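Long-range contacts in putative gdp-fucose protein o-fucosyltransferase 1 (Caenorhabditis elegans, PDB 3ZY2), which belongs to the GDP-fucose protein O-fucosyltransferase family of the GT-B clan and binds guanosine-5'-diphosphate: residues 94-100 and 133-139; 10-14 and 168-174; 326-332 and 353-357. All coordinates share one frame; numbering follows the deposited sequence.

Contact 1: 94-100 and 133-139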
loop_
_atom_site.group_PDB
_atom_site.type_symbol
_atom_site.label_atom_id
_atom_site.label_comp_id
_atom_site.label_asym_id
_atom_site.label_seq_id
_atom_site.Cartn_x
_atom_site.Cartn_y
_atom_site.Cartn_z
ATOM N N ARG A 94 -3.217 -15.418 14.733
ATOM C CA ARG A 94 -3.903 -14.594 13.735
ATOM C C ARG A 94 -3.051 -13.380 13.376
ATOM O O ARG A 94 -3.139 -12.317 14.006
ATOM C CB ARG A 94 -5.307 -14.220 14.205
ATOM C CG ARG A 94 -6.160 -15.482 14.404
ATOM C CD ARG A 94 -7.591 -15.232 14.779
ATOM N NE ARG A 94 -8.239 -16.526 15.006
ATOM C CZ ARG A 94 -9.468 -16.690 15.485
ATOM N NH1 ARG A 94 -10.216 -15.643 15.812
ATOM N NH2 ARG A 94 -9.948 -17.918 15.643
ATOM N N LYS A 95 -2.219 -13.577 12.354
ATOM C CA LYS A 95 -1.359 -12.526 11.812
ATOM C C LYS A 95 -1.975 -11.873 10.574
ATOM O O LYS A 95 -2.618 -12.543 9.747
ATOM C CB LYS A 95 0.034 -13.093 11.510
ATOM C CG LYS A 95 0.807 -13.609 12.756
ATOM C CD LYS A 95 2.304 -13.488 12.536
ATOM C CE LYS A 95 3.114 -13.574 13.828
ATOM N NZ LYS A 95 3.105 -14.951 14.400
ATOM N N ALA A 96 -1.813 -10.555 10.473
ATOM C CA ALA A 96 -2.240 -9.819 9.291
ATOM C C ALA A 96 -1.098 -9.788 8.288
ATOM O O ALA A 96 0.069 -9.603 8.663
ATOM C CB ALA A 96 -2.638 -8.413 9.664
ATOM N N PHE A 97 -1.445 -9.956 7.021
ATOM C CA PHE A 97 -0.475 -9.954 5.937
ATOM C C PHE A 97 -0.652 -8.703 5.117
ATOM O O PHE A 97 -1.770 -8.360 4.721
ATOM C CB PHE A 97 -0.632 -11.192 5.049
ATOM C CG PHE A 97 -0.071 -12.442 5.650
ATOM C CD1 PHE A 97 -0.628 -12.978 6.814
ATOM C CD2 PHE A 97 1.041 -13.072 5.079
ATOM C CE1 PHE A 97 -0.112 -14.131 7.384
ATOM C CE2 PHE A 97 1.554 -14.246 5.652
ATOM C CZ PHE A 97 0.981 -14.763 6.803
ATOM N N CYS A 98 0.461 -8.020 4.857
ATOM C CA CYS A 98 0.441 -6.857 3.981
ATOM C C CYS A 98 1.778 -6.688 3.251
ATOM O O CYS A 98 2.739 -7.399 3.535
ATOM C CB CYS A 98 0.065 -5.604 4.768
ATOM S SG CYS A 98 1.297 -5.146 5.971
ATOM N N TRP A 99 1.811 -5.771 2.289
ATOM C CA TRP A 99 2.980 -5.602 1.419
ATOM C C TRP A 99 4.230 -5.227 2.212
ATOM O O TRP A 99 5.292 -5.850 2.083
ATOM C CB TRP A 99 2.698 -4.537 0.354
ATOM C CG TRP A 99 3.596 -4.653 -0.849
ATOM C CD1 TRP A 99 4.889 -4.217 -0.964
ATOM C CD2 TRP A 99 3.264 -5.261 -2.105
ATOM N NE1 TRP A 99 5.380 -4.513 -2.221
ATOM C CE2 TRP A 99 4.402 -5.157 -2.937
ATOM C CE3 TRP A 99 2.109 -5.877 -2.612
ATOM C CZ2 TRP A 99 4.425 -5.663 -4.244
ATOM C CZ3 TRP A 99 2.130 -6.371 -3.917
ATOM C CH2 TRP A 99 3.281 -6.256 -4.716
ATOM N N THR A 100 4.071 -4.216 3.057
ATOM C CA THR A 100 5.172 -3.601 3.776
ATOM C C THR A 100 4.587 -2.790 4.934
ATOM O O THR A 100 3.384 -2.479 4.913
ATOM C CB THR A 100 5.971 -2.678 2.823
ATOM O OG1 THR A 100 7.199 -2.283 3.446
ATOM C CG2 THR A 100 5.146 -1.445 2.429
ATOM N N PHE A 133 -6.210 -9.212 15.035
ATOM C CA PHE A 133 -4.868 -9.630 14.666
ATOM C C PHE A 133 -3.869 -9.313 15.767
ATOM O O PHE A 133 -4.010 -8.310 16.465
ATOM C CB PHE A 133 -4.442 -8.968 13.350
ATOM C CG PHE A 133 -5.303 -9.363 12.178
ATOM C CD1 PHE A 133 -5.175 -10.624 11.600
ATOM C CD2 PHE A 133 -6.259 -8.486 11.683
ATOM C CE1 PHE A 133 -5.984 -10.997 10.527
ATOM C CE2 PHE A 133 -7.061 -8.845 10.617
ATOM C CZ PHE A 133 -6.920 -10.099 10.037
ATOM N N VAL A 134 -2.856 -10.163 15.902
ATOM C CA VAL A 134 -1.891 -10.043 17.011
ATOM C C VAL A 134 -0.447 -9.776 16.561
ATOM O O VAL A 134 0.473 -9.723 17.384
ATOM C CB VAL A 134 -1.921 -11.293 17.905
ATOM C CG1 VAL A 134 -3.335 -11.568 18.420
ATOM C CG2 VAL A 134 -1.346 -12.499 17.173
ATOM N N GLY A 135 -0.258 -9.616 15.254
ATOM C CA GLY A 135 1.075 -9.414 14.669
ATOM C C GLY A 135 0.968 -9.295 13.162
ATOM O O GLY A 135 -0.101 -9.529 12.593
ATOM N N ASP A 136 2.087 -8.953 12.526
ATOM C CA ASP A 136 2.132 -8.700 11.093
ATOM C C ASP A 136 3.153 -9.569 10.368
ATOM O O ASP A 136 4.184 -9.945 10.943
ATOM C CB ASP A 136 2.363 -7.206 10.824
ATOM C CG ASP A 136 1.140 -6.352 11.160
ATOM O OD1 ASP A 136 -0.005 -6.861 11.145
ATOM O OD2 ASP A 136 1.319 -5.150 11.416
ATOM N N GLU A 137 2.814 -9.930 9.126
ATOM C CA GLU A 137 3.740 -10.572 8.183
ATOM C C GLU A 137 3.761 -9.782 6.878
ATOM O O GLU A 137 2.718 -9.348 6.396
ATOM C CB GLU A 137 3.365 -12.037 7.910
ATOM C CG GLU A 137 3.502 -12.973 9.117
ATOM C CD GLU A 137 4.938 -13.434 9.412
ATOM O OE1 GLU A 137 5.821 -13.330 8.524
ATOM O OE2 GLU A 137 5.170 -13.936 10.541
ATOM N N TYR A 138 4.954 -9.578 6.326
ATOM C CA TYR A 138 5.138 -8.792 5.101
ATOM C C TYR A 138 5.563 -9.674 3.944
ATOM O O TYR A 138 6.266 -10.661 4.153
ATOM C CB TYR A 138 6.167 -7.680 5.340
ATOM C CG TYR A 138 5.848 -6.893 6.583
ATOM C CD1 TYR A 138 4.735 -6.055 6.633
ATOM C CD2 TYR A 138 6.648 -6.990 7.713
ATOM C CE1 TYR A 138 4.418 -5.356 7.794
ATOM C CE2 TYR A 138 6.352 -6.282 8.869
ATOM C CZ TYR A 138 5.238 -5.462 8.900
ATOM O OH TYR A 138 4.963 -4.777 10.066
ATOM N N PHE A 139 5.110 -9.341 2.736
ATOM C CA PHE A 139 5.425 -10.148 1.552
ATOM C C PHE A 139 5.972 -9.333 0.376
ATOM O O PHE A 139 6.266 -9.888 -0.690
ATOM C CB PHE A 139 4.212 -10.995 1.113
ATOM C CG PHE A 139 2.997 -10.185 0.769
ATOM C CD1 PHE A 139 2.866 -9.591 -0.485
ATOM C CD2 PHE A 139 1.968 -10.021 1.699
ATOM C CE1 PHE A 139 1.736 -8.831 -0.804
ATOM C CE2 PHE A 139 0.830 -9.264 1.389
ATOM C CZ PHE A 139 0.709 -8.672 0.139
#

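Contact 2: 10-14 and 168-174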
loop_
_atom_site.group_PDB
_atom_site.type_symbol
_atom_site.label_atom_id
_atom_site.label_comp_id
_atom_site.label_asym_id
_atom_site.label_seq_id
_atom_site.Cartn_x
_atom_site.Cartn_y
_atom_site.Cartn_z
ATOM N N TYR A 10 -4.739 -22.193 4.286
ATOM C CA TYR A 10 -5.851 -21.355 3.804
ATOM C C TYR A 10 -5.433 -19.932 3.491
ATOM O O TYR A 10 -4.425 -19.425 3.997
ATOM C CB TYR A 10 -6.977 -21.307 4.854
ATOM C CG TYR A 10 -7.557 -22.665 5.097
ATOM C CD1 TYR A 10 -6.940 -23.559 5.994
ATOM C CD2 TYR A 10 -8.692 -23.095 4.409
ATOM C CE1 TYR A 10 -7.454 -24.828 6.196
ATOM C CE2 TYR A 10 -9.202 -24.362 4.610
ATOM C CZ TYR A 10 -8.580 -25.219 5.502
ATOM O OH TYR A 10 -9.124 -26.465 5.673
ATOM N N ILE A 11 -6.237 -19.284 2.655
ATOM C CA ILE A 11 -6.161 -17.846 2.436
ATOM C C ILE A 11 -7.519 -17.262 2.770
ATOM O O ILE A 11 -8.533 -17.793 2.319
ATOM C CB ILE A 11 -5.810 -17.508 0.966
ATOM C CG1 ILE A 11 -4.374 -17.900 0.642
ATOM C CG2 ILE A 11 -6.024 -16.019 0.656
ATOM C CD1 ILE A 11 -4.153 -18.103 -0.852
ATOM N N VAL A 12 -7.530 -16.177 3.530
ATOM C CA VAL A 12 -8.774 -15.434 3.822
ATOM C C VAL A 12 -8.485 -13.962 3.597
ATOM O O VAL A 12 -7.360 -13.496 3.851
ATOM C CB VAL A 12 -9.323 -15.725 5.256
ATOM C CG1 VAL A 12 -8.330 -15.311 6.358
ATOM C CG2 VAL A 12 -10.695 -15.059 5.455
ATOM N N PHE A 13 -9.461 -13.233 3.066
ATOM C CA PHE A 13 -9.232 -11.819 2.741
ATOM C C PHE A 13 -10.512 -11.025 2.800
ATOM O O PHE A 13 -11.622 -11.593 2.715
ATOM C CB PHE A 13 -8.572 -11.657 1.347
ATOM C CG PHE A 13 -9.547 -11.773 0.198
ATOM C CD1 PHE A 13 -10.052 -13.012 -0.181
ATOM C CD2 PHE A 13 -9.968 -10.614 -0.478
ATOM C CE1 PHE A 13 -10.984 -13.108 -1.230
ATOM C CE2 PHE A 13 -10.912 -10.700 -1.529
ATOM C CZ PHE A 13 -11.404 -11.947 -1.895
ATOM N N CYS A 14 -10.337 -9.714 2.939
ATOM C CA CYS A 14 -11.418 -8.746 2.807
ATOM C C CYS A 14 -11.404 -8.129 1.413
ATOM O O CYS A 14 -10.359 -7.592 1.006
ATOM C CB CYS A 14 -11.273 -7.616 3.820
ATOM S SG CYS A 14 -12.656 -6.453 3.670
ATOM N N VAL A 168 -2.952 -20.102 7.932
ATOM C CA VAL A 168 -3.895 -19.164 7.310
ATOM C C VAL A 168 -3.178 -17.871 6.940
ATOM O O VAL A 168 -2.657 -17.178 7.807
ATOM C CB VAL A 168 -5.117 -18.838 8.221
ATOM C CG1 VAL A 168 -6.032 -17.792 7.518
ATOM C CG2 VAL A 168 -5.912 -20.099 8.579
ATOM N N LEU A 169 -3.162 -17.524 5.653
ATOM C CA LEU A 169 -2.684 -16.218 5.240
ATOM C C LEU A 169 -3.896 -15.306 5.220
ATOM O O LEU A 169 -4.865 -15.595 4.519
ATOM C CB LEU A 169 -2.054 -16.275 3.838
ATOM C CG LEU A 169 -0.627 -16.741 3.534
ATOM C CD1 LEU A 169 0.056 -17.581 4.633
ATOM C CD2 LEU A 169 -0.556 -17.448 2.201
ATOM N N ALA A 170 -3.858 -14.220 5.983
ATOM C CA ALA A 170 -4.996 -13.310 6.096
ATOM C C ALA A 170 -4.655 -11.925 5.586
ATOM O O ALA A 170 -3.749 -11.290 6.095
ATOM C CB ALA A 170 -5.478 -13.240 7.541
ATOM N N PHE A 171 -5.392 -11.455 4.582
ATOM C CA PHE A 171 -5.113 -10.182 3.910
ATOM C C PHE A 171 -6.261 -9.180 4.115
ATOM O O PHE A 171 -7.413 -9.466 3.757
ATOM C CB PHE A 171 -4.952 -10.416 2.403
ATOM C CG PHE A 171 -3.866 -11.386 2.019
ATOM C CD1 PHE A 171 -4.129 -12.764 1.917
ATOM C CD2 PHE A 171 -2.590 -10.927 1.668
ATOM C CE1 PHE A 171 -3.144 -13.649 1.523
ATOM C CE2 PHE A 171 -1.612 -11.812 1.273
ATOM C CZ PHE A 171 -1.861 -13.168 1.216
ATOM N N SER A 172 -5.978 -8.006 4.666
ATOM C CA SER A 172 -7.046 -7.012 4.802
ATOM C C SER A 172 -7.297 -6.285 3.492
ATOM O O SER A 172 -8.373 -5.716 3.288
ATOM C CB SER A 172 -6.798 -6.017 5.938
ATOM O OG SER A 172 -8.037 -5.657 6.547
ATOM N N SER A 173 -6.322 -6.336 2.591
ATOM C CA SER A 173 -6.544 -5.902 1.224
ATOM C C SER A 173 -6.364 -7.077 0.278
ATOM O O SER A 173 -5.406 -7.831 0.393
ATOM C CB SER A 173 -5.588 -4.782 0.848
ATOM O OG SER A 173 -6.021 -3.570 1.430
ATOM N N ALA A 174 -7.271 -7.196 -0.683
ATOM C CA ALA A 174 -7.247 -8.326 -1.607
ATOM C C ALA A 174 -5.881 -8.432 -2.279
ATOM O O ALA A 174 -5.407 -7.435 -2.851
ATOM C CB ALA A 174 -8.349 -8.158 -2.645
#

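Contact 3: 326-332 and 353-357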
loop_
_atom_site.group_PDB
_atom_site.type_symbol
_atom_site.label_atom_id
_atom_site.label_comp_id
_atom_site.label_asym_id
_atom_site.label_seq_id
_atom_site.Cartn_x
_atom_site.Cartn_y
_atom_site.Cartn_z
ATOM N N ASP A 326 -30.423 -10.829 -24.901
ATOM C CA ASP A 326 -30.006 -11.125 -26.273
ATOM C C ASP A 326 -28.875 -10.216 -26.697
ATOM O O ASP A 326 -27.980 -10.666 -27.412
ATOM C CB ASP A 326 -31.209 -11.058 -27.202
ATOM C CG ASP A 326 -32.282 -12.075 -26.813
ATOM O OD1 ASP A 326 -33.091 -11.787 -25.884
ATOM O OD2 ASP A 326 -32.303 -13.192 -27.409
ATOM N N LEU A 327 -28.893 -8.967 -26.255
ATOM C CA LEU A 327 -27.794 -8.012 -26.476
ATOM C C LEU A 327 -27.662 -7.151 -25.226
ATOM O O LEU A 327 -28.669 -6.706 -24.689
ATOM C CB LEU A 327 -28.062 -7.105 -27.680
ATOM C CG LEU A 327 -26.991 -6.023 -27.917
ATOM C CD1 LEU A 327 -25.656 -6.669 -28.328
ATOM C CD2 LEU A 327 -27.441 -5.015 -28.961
ATOM N N PHE A 328 -26.434 -6.961 -24.754
ATOM C CA PHE A 328 -26.119 -6.098 -23.620
ATOM C C PHE A 328 -25.387 -4.872 -24.146
ATOM O O PHE A 328 -24.450 -5.014 -24.925
ATOM C CB PHE A 328 -25.208 -6.835 -22.647
ATOM C CG PHE A 328 -24.579 -5.947 -21.577
ATOM C CD1 PHE A 328 -25.363 -5.170 -20.719
ATOM C CD2 PHE A 328 -23.202 -5.922 -21.419
ATOM C CE1 PHE A 328 -24.751 -4.391 -19.742
ATOM C CE2 PHE A 328 -22.604 -5.124 -20.434
ATOM C CZ PHE A 328 -23.386 -4.370 -19.582
ATOM N N VAL A 329 -25.853 -3.686 -23.745
ATOM C CA VAL A 329 -25.093 -2.429 -23.981
ATOM C C VAL A 329 -24.688 -1.879 -22.624
ATOM O O VAL A 329 -25.548 -1.496 -21.820
ATOM C CB VAL A 329 -25.881 -1.360 -24.780
ATOM C CG1 VAL A 329 -24.937 -0.206 -25.199
ATOM C CG2 VAL A 329 -26.529 -1.968 -26.016
ATOM N N GLY A 330 -23.384 -1.863 -22.357
ATOM C CA GLY A 330 -22.893 -1.414 -21.060
ATOM C C GLY A 330 -22.157 -0.101 -21.072
ATOM O O GLY A 330 -22.073 0.563 -22.119
ATOM N N ASN A 331 -21.628 0.226 -19.898
ATOM C CA ASN A 331 -20.751 1.367 -19.715
ATOM C C ASN A 331 -19.339 0.835 -19.601
ATOM O O ASN A 331 -19.025 0.067 -18.691
ATOM C CB ASN A 331 -21.146 2.115 -18.450
ATOM C CG ASN A 331 -20.347 3.359 -18.273
ATOM O OD1 ASN A 331 -19.126 3.289 -18.133
ATOM N ND2 ASN A 331 -21.003 4.515 -18.332
ATOM N N CYS A 332 -18.495 1.239 -20.538
ATOM C CA CYS A 332 -17.155 0.691 -20.619
ATOM C C CYS A 332 -16.293 0.961 -19.389
ATOM O O CYS A 332 -15.389 0.178 -19.081
ATOM C CB CYS A 332 -16.475 1.255 -21.839
ATOM S SG CYS A 332 -14.791 0.667 -21.963
ATOM N N PRO A 353 -23.330 -11.656 -27.357
ATOM C CA PRO A 353 -22.885 -10.333 -27.797
ATOM C C PRO A 353 -23.099 -9.179 -26.832
ATOM O O PRO A 353 -24.129 -9.095 -26.145
ATOM C CB PRO A 353 -23.686 -10.086 -29.066
ATOM C CG PRO A 353 -24.889 -10.901 -28.912
ATOM C CD PRO A 353 -24.460 -12.153 -28.162
ATOM N N SER A 354 -22.121 -8.284 -26.816
ATOM C CA SER A 354 -22.179 -7.087 -26.017
ATOM C C SER A 354 -21.679 -5.891 -26.822
ATOM O O SER A 354 -20.964 -6.047 -27.836
ATOM C CB SER A 354 -21.331 -7.229 -24.751
ATOM O OG SER A 354 -21.722 -8.385 -23.998
ATOM N N ALA A 355 -22.079 -4.715 -26.363
ATOM C CA ALA A 355 -21.637 -3.441 -26.926
ATOM C C ALA A 355 -21.543 -2.473 -25.768
ATOM O O ALA A 355 -21.977 -2.787 -24.664
ATOM C CB ALA A 355 -22.638 -2.925 -27.958
ATOM N N PHE A 356 -20.990 -1.292 -26.029
ATOM C CA PHE A 356 -20.850 -0.262 -25.014
ATOM C C PHE A 356 -21.253 1.077 -25.593
ATOM O O PHE A 356 -21.024 1.351 -26.777
ATOM C CB PHE A 356 -19.411 -0.178 -24.525
ATOM C CG PHE A 356 -18.941 -1.416 -23.835
ATOM C CD1 PHE A 356 -19.205 -1.607 -22.489
ATOM C CD2 PHE A 356 -18.237 -2.403 -24.546
ATOM C CE1 PHE A 356 -18.780 -2.749 -21.829
ATOM C CE2 PHE A 356 -17.810 -3.552 -23.893
ATOM C CZ PHE A 356 -18.091 -3.721 -22.527
ATOM N N PHE A 357 -21.849 1.916 -24.755
ATOM C CA PHE A 357 -22.166 3.283 -25.180
ATOM C C PHE A 357 -20.910 4.007 -25.644
ATOM O O PHE A 357 -19.852 3.909 -25.039
ATOM C CB PHE A 357 -22.857 4.064 -24.066
ATOM C CG PHE A 357 -24.242 3.576 -23.757
ATOM C CD1 PHE A 357 -25.278 3.793 -24.660
ATOM C CD2 PHE A 357 -24.493 2.877 -22.578
ATOM C CE1 PHE A 357 -26.552 3.339 -24.395
ATOM C CE2 PHE A 357 -25.776 2.419 -22.294
ATOM C CZ PHE A 357 -26.806 2.641 -23.212
HETATM O O HOH W 1 -19.485 3.287 -22.330
#

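Contact 1: 94-100 and 133-139
Glu-137 meets both Phe-97 and Lys-95 across a pair of parallel strands, and its side chain can be followed outward from the backbone. CB stands over the centre of the Phe-97 ring, a CH-pi contact 3.7 Å from the centroid and 14° off the ring normal. CG, placed beside the backbone N, still touches the rim of that ring at CZ and begins to meet the lysine, 3.7 Å from Lys-95 CD. A bend at chi2 (-79°) then carries the carboxylate across the lysine chain, where OE2 lies 3.5 Å from Lys-95 CD. The charged ends do not pair here: Lys-95 NZ salt-bridges Asp-232 of the second subunit, while OE2 is bonded to Tyr-166 OH and OE1 salt-bridges Arg-237 of the second subunit. On the other face of the sheet, Cys-98 SG approaches the edge of the Tyr-138 ring, and Ala-96 CB packs over one face of Phe-133. Beyond the strands, Phe-139 turns its edge toward the face of Trp-99, with planes at 62°, while the CA of Trp-99 rests over the face of Phe-139. Five backbone bonds, from Val-134 N to Arg-94 O through Phe-139 N to Cys-98 O at 3.2 Å, hold the register. Strand 135-138 is the outermost strand of the six-stranded parallel sheet within this chain; strand 95-98 lies between it and strand 168-171, Phe-133 meets Trp-126 of helix 122-128, and Phe-139 packs on Trp-157 of helix 157-160.

Contact 2: 10-14 and 168-174
Between Tyr-10 and Val-168 at one end and Cys-14 and Ser-172 at the other, two parallel strands are joined by four backbone hydrogen bonds. Leu-169 N bonds Tyr-10 O at 2.8 Å, Val-12 N bonds Leu-169 O, Phe-171 N bonds Val-12 O, and Cys-14 N bonds Phe-171 O at 3.0 Å. CA-H...O contacts accompany them, such as Phe-13 CA to Phe-171 O at 3.1 Å.

The apolar contacts divide between the two faces of the sheet. On one, Val-12 CG1 sits between its backbone N and carbonyl carbon (chi1 61°), reaching both Val-168 CG1 at 3.6 Å and Ala-170 CB at 3.7 Å. On the other, Ile-11 CG2 meets the edge of the Phe-171 ring at CE1, 3.8 Å away, and its CG1 touches Leu-169 CD2. Phe-13 CD2 packs 3.7 Å from Ala-174 CB, and helix 20-37 covers this face through Ala-34 and Val-30.

Polar side-chain ends look outside the pair: Tyr-10 OH bonds Asp-6 N and Ser-172 OG bonds Ser-116 O. Separately, a disulfide ties Cys-14 to Cys-16. Side chains thus meet across the strands through hydrocarbon, and direction and register come from the backbone amides, as in a Rossmann-like parallel sheet.

Contact 3: 326-332 and 353-357
Val-329 aims its CG1 methyl straight at the centre of the Phe-357 ring, 3.8 Å from the centroid and only 3° off the normal. The methyl lies anti to the valine N (chi1 -170°), which directs it at Phe-357, while Phe-357 turns its ring back over the valine. Phe-357 also touches Leu-218 of strand 213-218 and Gln-270 of helix 264-278.

Phe-328 and Phe-356 belong to the other face. The Phe-328 ring folds under its own strand, so that Gly-330 N lies 3.7 Å above its plane, while Ser-354 OG meets the ring at its edge. Close by, Phe-356 is brought up to the turn after Gly-330: its CD1 comes within 3.5 Å of Cys-332 N, and Cys-332 SG sits over the Phe-356 ring, a long sulfur-aromatic contact 5.1 Å from the centroid. That sulfur is disulfide-bonded to Cys-245. The lack of a side chain at Gly-330 leaves room here for both rings.

Strand 327-330, helix 335-346 and strand 354-356 form a beta-alpha-beta unit of the Rossmann-like kind expected of the GT-B clan, and Phe-328 packs against the helix at Val-340. The two strands run parallel, joined by Ala-355 N to Phe-328 O at 2.8 Å, Gly-330 N to Ala-355 O, and Phe-357 N to Gly-330 O at 3.0 Å; the bond from Phe-328 N to Pro-353 O is weak. A water accepts from Cys-332 N and donates to Phe-357 O, bridging the two segments. Asn-331 OD1 accepts from Val-333 N and its ND2 bonds Cys-260 O, where the chain nears the guanosine-5'-diphosphate pocket, to which Ser-334 and Thr-335 belong.

From the N terminus, strand 10-13 opens the first loop, and contact 2 closes it when strand 168-171 returns some 150 residues later. Contact 1 is nested inside that loop, joining 94-100 to 133-139 across a much shorter excursion. The two share one parallel sheet: strands 95-98 and 168-171 are neighbours, Phe-97 N lies 2.8 Å from Ala-170 O in a probable hydrogen bond, and the Phe-139 and Phe-171 rings pack together. Contact 3 follows in series, closing a short loop through helix 335-346 at the edge of the second parallel sheet. Its centre is about 34 Å from that of contact 2, on the opposite side of the chain's centre.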